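Local atomic coordinates of major capsid protein (Paramecium bursaria Chlorella virus 1, PDB entry 5TIP), a protein that forms trimeric, glycosylated capsomers that self-assemble into the large icosahedral capsid of a chlorella virus. Residues Glu39-Thr44 against Val205-Leu210; Lys316-Gly321 against Thr377-Tyr382. All coordinates share one frame; numbering follows the deposited sequence.

Contact 1 of 2, residues Glu39-Thr44 against Val205-Leu210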
loop_
_atom_site.group_PDB
_atom_site.type_symbol
_atom_site.label_atom_id
_atom_site.label_comp_id
_atom_site.label_asym_id
_atom_site.label_seq_id
_atom_site.Cartn_x
_atom_site.Cartn_y
_atom_site.Cartn_z
ATOM N N GLU A 39 19.932 5.451 18.371
ATOM C CA GLU A 39 20.273 6.867 18.417
ATOM C C GLU A 39 20.872 7.297 17.089
ATOM O O GLU A 39 21.804 6.659 16.589
ATOM C CB GLU A 39 21.262 7.171 19.545
ATOM C CG GLU A 39 21.625 8.645 19.629
ATOM C CD GLU A 39 22.676 8.936 20.677
ATOM O OE1 GLU A 39 23.148 7.984 21.331
ATOM O OE2 GLU A 39 23.037 10.121 20.836
ATOM N N SER A 40 20.338 8.377 16.525
ATOM C CA SER A 40 20.874 8.965 15.304
ATOM C C SER A 40 21.949 9.975 15.688
ATOM O O SER A 40 21.677 10.918 16.439
ATOM C CB SER A 40 19.764 9.632 14.493
ATOM O OG SER A 40 20.245 10.069 13.235
ATOM N N ILE A 41 23.164 9.776 15.184
ATOM C CA ILE A 41 24.322 10.568 15.578
ATOM C C ILE A 41 24.964 11.150 14.328
ATOM O O ILE A 41 25.181 10.434 13.344
ATOM C CB ILE A 41 25.337 9.730 16.379
ATOM C CG1 ILE A 41 24.666 9.152 17.628
ATOM C CG2 ILE A 41 26.549 10.568 16.753
ATOM C CD1 ILE A 41 25.560 8.281 18.470
ATOM N N GLN A 42 25.267 12.445 14.368
ATOM C CA GLN A 42 25.821 13.136 13.214
ATOM C C GLN A 42 27.290 12.785 13.023
ATOM O O GLN A 42 28.032 12.567 13.987
ATOM C CB GLN A 42 25.661 14.649 13.375
ATOM C CG GLN A 42 26.032 15.452 12.142
ATOM C CD GLN A 42 25.847 16.941 12.342
ATOM O OE1 GLN A 42 25.541 17.398 13.443
ATOM N NE2 GLN A 42 26.032 17.706 11.275
ATOM N N GLN A 43 27.711 12.741 11.762
ATOM C CA GLN A 43 29.069 12.385 11.388
ATOM C C GLN A 43 29.842 13.620 10.944
ATOM O O GLN A 43 29.268 14.663 10.619
ATOM C CB GLN A 43 29.078 11.344 10.264
ATOM C CG GLN A 43 28.322 10.069 10.582
ATOM C CD GLN A 43 28.931 9.300 11.736
ATOM O OE1 GLN A 43 30.113 8.958 11.714
ATOM N NE2 GLN A 43 28.125 9.022 12.752
ATOM N N THR A 44 31.164 13.481 10.927
ATOM C CA THR A 44 32.050 14.527 10.436
ATOM C C THR A 44 32.314 14.303 8.952
ATOM O O THR A 44 32.704 13.204 8.545
ATOM C CB THR A 44 33.366 14.533 11.216
ATOM O OG1 THR A 44 33.101 14.746 12.608
ATOM C CG2 THR A 44 34.282 15.637 10.707
ATOM N N VAL A 205 23.922 8.901 11.117
ATOM C CA VAL A 205 23.956 7.444 11.181
ATOM C C VAL A 205 23.195 6.998 12.422
ATOM O O VAL A 205 23.393 7.550 13.510
ATOM C CB VAL A 205 25.402 6.913 11.200
ATOM C CG1 VAL A 205 25.416 5.403 11.368
ATOM C CG2 VAL A 205 26.123 7.311 9.925
ATOM N N ASP A 206 22.325 6.004 12.255
ATOM C CA ASP A 206 21.557 5.445 13.362
ATOM C C ASP A 206 22.344 4.307 14.001
ATOM O O ASP A 206 22.645 3.308 13.342
ATOM C CB ASP A 206 20.195 4.948 12.877
ATOM C CG ASP A 206 19.220 6.080 12.614
ATOM O OD1 ASP A 206 19.527 6.948 11.771
ATOM O OD2 ASP A 206 18.143 6.095 13.246
ATOM N N TYR A 207 22.672 4.462 15.279
ATOM C CA TYR A 207 23.450 3.477 16.013
ATOM C C TYR A 207 22.544 2.625 16.894
ATOM O O TYR A 207 21.523 3.092 17.404
ATOM C CB TYR A 207 24.515 4.150 16.881
ATOM C CG TYR A 207 25.635 4.798 16.100
ATOM C CD1 TYR A 207 25.486 6.069 15.561
ATOM C CD2 TYR A 207 26.843 4.141 15.903
ATOM C CE1 TYR A 207 26.508 6.667 14.847
ATOM C CE2 TYR A 207 27.870 4.731 15.189
ATOM C CZ TYR A 207 27.697 5.994 14.665
ATOM O OH TYR A 207 28.714 6.588 13.953
ATOM N N ILE A 208 22.932 1.366 17.066
ATOM C CA ILE A 208 22.244 0.434 17.950
ATOM C C ILE A 208 23.137 0.180 19.156
ATOM O O ILE A 208 24.299 -0.214 19.003
ATOM C CB ILE A 208 21.900 -0.885 17.236
ATOM C CG1 ILE A 208 21.117 -0.618 15.949
ATOM C CG2 ILE A 208 21.119 -1.800 18.165
ATOM C CD1 ILE A 208 19.749 -0.020 16.180
ATOM N N PHE A 209 22.598 0.412 20.349
ATOM C CA PHE A 209 23.296 0.135 21.598
ATOM C C PHE A 209 22.749 -1.160 22.184
ATOM O O PHE A 209 21.550 -1.262 22.458
ATOM C CB PHE A 209 23.137 1.298 22.579
ATOM C CG PHE A 209 23.713 2.592 22.077
ATOM C CD1 PHE A 209 22.978 3.420 21.245
ATOM C CD2 PHE A 209 24.994 2.978 22.432
ATOM C CE1 PHE A 209 23.507 4.606 20.778
ATOM C CE2 PHE A 209 25.529 4.166 21.968
ATOM C CZ PHE A 209 24.784 4.980 21.140
ATOM N N LEU A 210 23.627 -2.138 22.377
ATOM C CA LEU A 210 23.242 -3.478 22.791
ATOM C C LEU A 210 23.511 -3.706 24.274
ATOM O O LEU A 210 24.328 -3.026 24.899
ATOM C CB LEU A 210 23.985 -4.528 21.961
ATOM C CG LEU A 210 23.703 -4.510 20.457
ATOM C CD1 LEU A 210 24.615 -5.482 19.723
ATOM C CD2 LEU A 210 22.243 -4.828 20.183
HETATM O O HOH W 1 18.959 10.175 10.579
#

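Contact 2 of 2, residues Lys316-Gly321 against Thr377-Tyr382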
loop_
_atom_site.group_PDB
_atom_site.type_symbol
_atom_site.label_atom_id
_atom_site.label_comp_id
_atom_site.label_asym_id
_atom_site.label_seq_id
_atom_site.Cartn_x
_atom_site.Cartn_y
_atom_site.Cartn_z
ATOM N N LYS A 316 14.853 -9.717 -25.314
ATOM C CA LYS A 316 15.057 -11.062 -24.798
ATOM C C LYS A 316 16.498 -11.166 -24.325
ATOM O O LYS A 316 17.360 -10.383 -24.728
ATOM C CB LYS A 316 14.756 -12.137 -25.848
ATOM C CG LYS A 316 15.800 -12.232 -26.954
ATOM C CD LYS A 316 15.503 -13.378 -27.910
ATOM C CE LYS A 316 16.476 -13.389 -29.080
ATOM N NZ LYS A 316 16.146 -14.459 -30.063
ATOM N N ILE A 317 16.746 -12.145 -23.464
ATOM C CA ILE A 317 18.077 -12.407 -22.933
ATOM C C ILE A 317 18.572 -13.721 -23.514
ATOM O O ILE A 317 17.825 -14.704 -23.576
ATOM C CB ILE A 317 18.079 -12.450 -21.393
ATOM C CG1 ILE A 317 17.594 -11.117 -20.823
ATOM C CG2 ILE A 317 19.468 -12.777 -20.868
ATOM C CD1 ILE A 317 17.469 -11.114 -19.317
ATOM N N GLN A 318 19.828 -13.734 -23.950
ATOM C CA GLN A 318 20.458 -14.931 -24.482
ATOM C C GLN A 318 21.535 -15.408 -23.518
ATOM O O GLN A 318 22.329 -14.609 -23.009
ATOM C CB GLN A 318 21.064 -14.674 -25.864
ATOM C CG GLN A 318 20.036 -14.375 -26.948
ATOM C CD GLN A 318 20.632 -14.393 -28.344
ATOM O OE1 GLN A 318 21.581 -15.130 -28.616
ATOM N NE2 GLN A 318 20.077 -13.580 -29.238
ATOM N N LEU A 319 21.558 -16.715 -23.277
ATOM C CA LEU A 319 22.496 -17.342 -22.354
ATOM C C LEU A 319 23.343 -18.316 -23.159
ATOM O O LEU A 319 22.858 -19.381 -23.560
ATOM C CB LEU A 319 21.750 -18.042 -21.219
ATOM C CG LEU A 319 22.488 -18.390 -19.926
ATOM C CD1 LEU A 319 21.476 -18.619 -18.818
ATOM C CD2 LEU A 319 23.366 -19.619 -20.097
ATOM N N ASN A 320 24.602 -17.947 -23.396
ATOM C CA ASN A 320 25.525 -18.748 -24.198
ATOM C C ASN A 320 24.962 -19.009 -25.594
ATOM O O ASN A 320 25.042 -20.121 -26.120
ATOM C CB ASN A 320 25.879 -20.058 -23.492
ATOM C CG ASN A 320 26.652 -19.833 -22.207
ATOM O OD1 ASN A 320 27.459 -18.908 -22.111
ATOM N ND2 ASN A 320 26.403 -20.674 -21.208
ATOM N N GLY A 321 24.383 -17.969 -26.195
ATOM C CA GLY A 321 23.863 -18.034 -27.544
ATOM C C GLY A 321 22.445 -18.545 -27.675
ATOM O O GLY A 321 21.839 -18.371 -28.740
ATOM N N THR A 377 23.649 -12.064 -22.895
ATOM C CA THR A 377 23.422 -10.967 -23.822
ATOM C C THR A 377 21.978 -10.499 -23.738
ATOM O O THR A 377 21.053 -11.314 -23.666
ATOM C CB THR A 377 23.753 -11.392 -25.260
ATOM O OG1 THR A 377 25.118 -11.827 -25.327
ATOM C CG2 THR A 377 23.549 -10.238 -26.225
ATOM N N LEU A 378 21.793 -9.183 -23.747
ATOM C CA LEU A 378 20.472 -8.570 -23.802
ATOM C C LEU A 378 20.210 -8.125 -25.236
ATOM O O LEU A 378 20.802 -7.149 -25.708
ATOM C CB LEU A 378 20.380 -7.392 -22.835
ATOM C CG LEU A 378 19.059 -6.622 -22.836
ATOM C CD1 LEU A 378 17.913 -7.501 -22.361
ATOM C CD2 LEU A 378 19.167 -5.364 -21.987
ATOM N N SER A 379 19.335 -8.845 -25.931
ATOM C CA SER A 379 18.996 -8.532 -27.312
ATOM C C SER A 379 17.832 -7.548 -27.323
ATOM O O SER A 379 16.753 -7.851 -26.804
ATOM C CB SER A 379 18.642 -9.801 -28.085
ATOM O OG SER A 379 18.376 -9.515 -29.446
ATOM N N LEU A 380 18.047 -6.382 -27.926
ATOM C CA LEU A 380 17.076 -5.300 -27.911
ATOM C C LEU A 380 16.592 -5.001 -29.322
ATOM O O LEU A 380 17.313 -5.206 -30.302
ATOM C CB LEU A 380 17.673 -4.027 -27.300
ATOM C CG LEU A 380 18.162 -4.107 -25.854
ATOM C CD1 LEU A 380 18.807 -2.795 -25.447
ATOM C CD2 LEU A 380 17.011 -4.450 -24.925
ATOM N N THR A 381 15.353 -4.522 -29.410
ATOM C CA THR A 381 14.788 -4.022 -30.656
ATOM C C THR A 381 13.981 -2.775 -30.337
ATOM O O THR A 381 13.102 -2.810 -29.471
ATOM C CB THR A 381 13.904 -5.071 -31.342
ATOM O OG1 THR A 381 14.696 -6.213 -31.692
ATOM C CG2 THR A 381 13.273 -4.496 -32.604
ATOM N N TYR A 382 14.280 -1.684 -31.030
ATOM C CA TYR A 382 13.672 -0.394 -30.744
ATOM C C TYR A 382 12.492 -0.134 -31.670
ATOM O O TYR A 382 12.395 -0.682 -32.770
ATOM C CB TYR A 382 14.701 0.731 -30.882
ATOM C CG TYR A 382 15.914 0.543 -30.005
ATOM C CD1 TYR A 382 15.859 0.813 -28.647
ATOM C CD2 TYR A 382 17.112 0.083 -30.533
ATOM C CE1 TYR A 382 16.964 0.638 -27.841
ATOM C CE2 TYR A 382 18.222 -0.096 -29.733
ATOM C CZ TYR A 382 18.142 0.183 -28.387
ATOM O OH TYR A 382 19.242 0.008 -27.580
#

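Contact 1 of 2, residues Glu39-Thr44 against Val205-Leu210
In the N-terminal jelly roll of this double jelly-roll capsid protein, E39-I41 pair with V205-Y207 as neighbouring antiparallel strands of a β-sheet, the strand 200-210 lying between 36-42 and 65-76. Two hydrogen-bonded pairs flank the non-hydrogen-bonded pair S40-D206, where the CA atoms of S40 and D206 come within 4.1 Å. Y207 N reaches E39 O in a nearly straight 2.7 Å bond, and I41 N gives one of 2.8 Å to V205 O. On the face carrying E39, I41, V205 and Y207, the I41 side chain crosses the Y207 ring at about a right angle, with I41 CB 3.6 Å from Y207 CE1. V205 CG1 lies over one face of that ring, toward its rim. The E39 chain, extended with CG anti to the backbone N (chi1 -179°), slants past F209, and E39 OE1 approaches F209 CZ at 3.4 Å while accepting a hydrogen bond from G3 N of the second subunit. On the other face, S40 OG and D206 OD1 share a water, held only weakly at the aspartate. Q43, bent at chi2 (-64°), brings its amide to the Y207 ring edge, its OE1 being bonded to S60 N. Y207 OH, also hydrogen-bonded to S60 O, accepts a 2.8 Å bond from Q43 NE2, tilted 31° out of the amide plane.

Contact 2 of 2, residues Lys316-Gly321 against Thr377-Tyr382
K316-Q318 and T377-S379 run antiparallel at 146° between strand directions, joined by four backbone hydrogen bonds in two hydrogen-bonded pairs, K316-S379 and Q318-T377, with the non-hydrogen-bonded pair I317-L378 between them. The shortest bond, Q318 N to T377 O at 2.7 Å, lies in the carbonyl plane, whereas S379 N meets K316 O at 2.8 Å nearly head-on to the carbonyl. T377 O is also approached by the CA of I317, at 3.3 Å, in a CA-H...O contact. On the buried face, I317 and L378 cross at a slant, I317 CG1 resting 3.9 Å from L378 CD1. The same L378 methyl, CD1, lies 3.8 Å from K316 O, so it packs against the neighbouring backbone as well as the isoleucine. The other face is polar and partly exposed. There K316 has its CG between the backbone N and carbonyl carbon (chi1 72°), which sets CG 3.9 Å from S379 CB; beyond CG the chain runs extended to a salt bridge between NZ and D323. The CB atoms of Q318 and T377 sit side by side, 4.3 Å apart. The hydroxyls of S379 and T377 are hydrogen-bonded to asparagines: S379 OG to N249 and T377 OG1 to N375. The pair belongs to a β-sheet of the C-terminal half, with strand 322-329 flanking 312-319 on one side, its F325 touching I317, and strand 247-251 flanking 376-387 on the other, its I250 hydrogen-bonded to L378 through the backbone.

How the contacts relate
The contacts come in series along the chain: contact 1 closes at L210 before contact 2 opens at K316. Their centres are 45 Å apart on opposite sides of the chain's centre, and their nearest atoms about 35 Å apart, so they do not touch. They share no sheet: contact 1 joins strands 36-42 and 200-210 in the N-terminal jelly roll, contact 2 joins 312-319 and 376-387 in the C-terminal jelly roll. Each thus ties together sequence-distant strands of a different half of the double jelly-roll fold. Contact 1 meets both other subunits of the trimer; near contact 2 the neighbouring residue L319 packs on S5 of the third subunit.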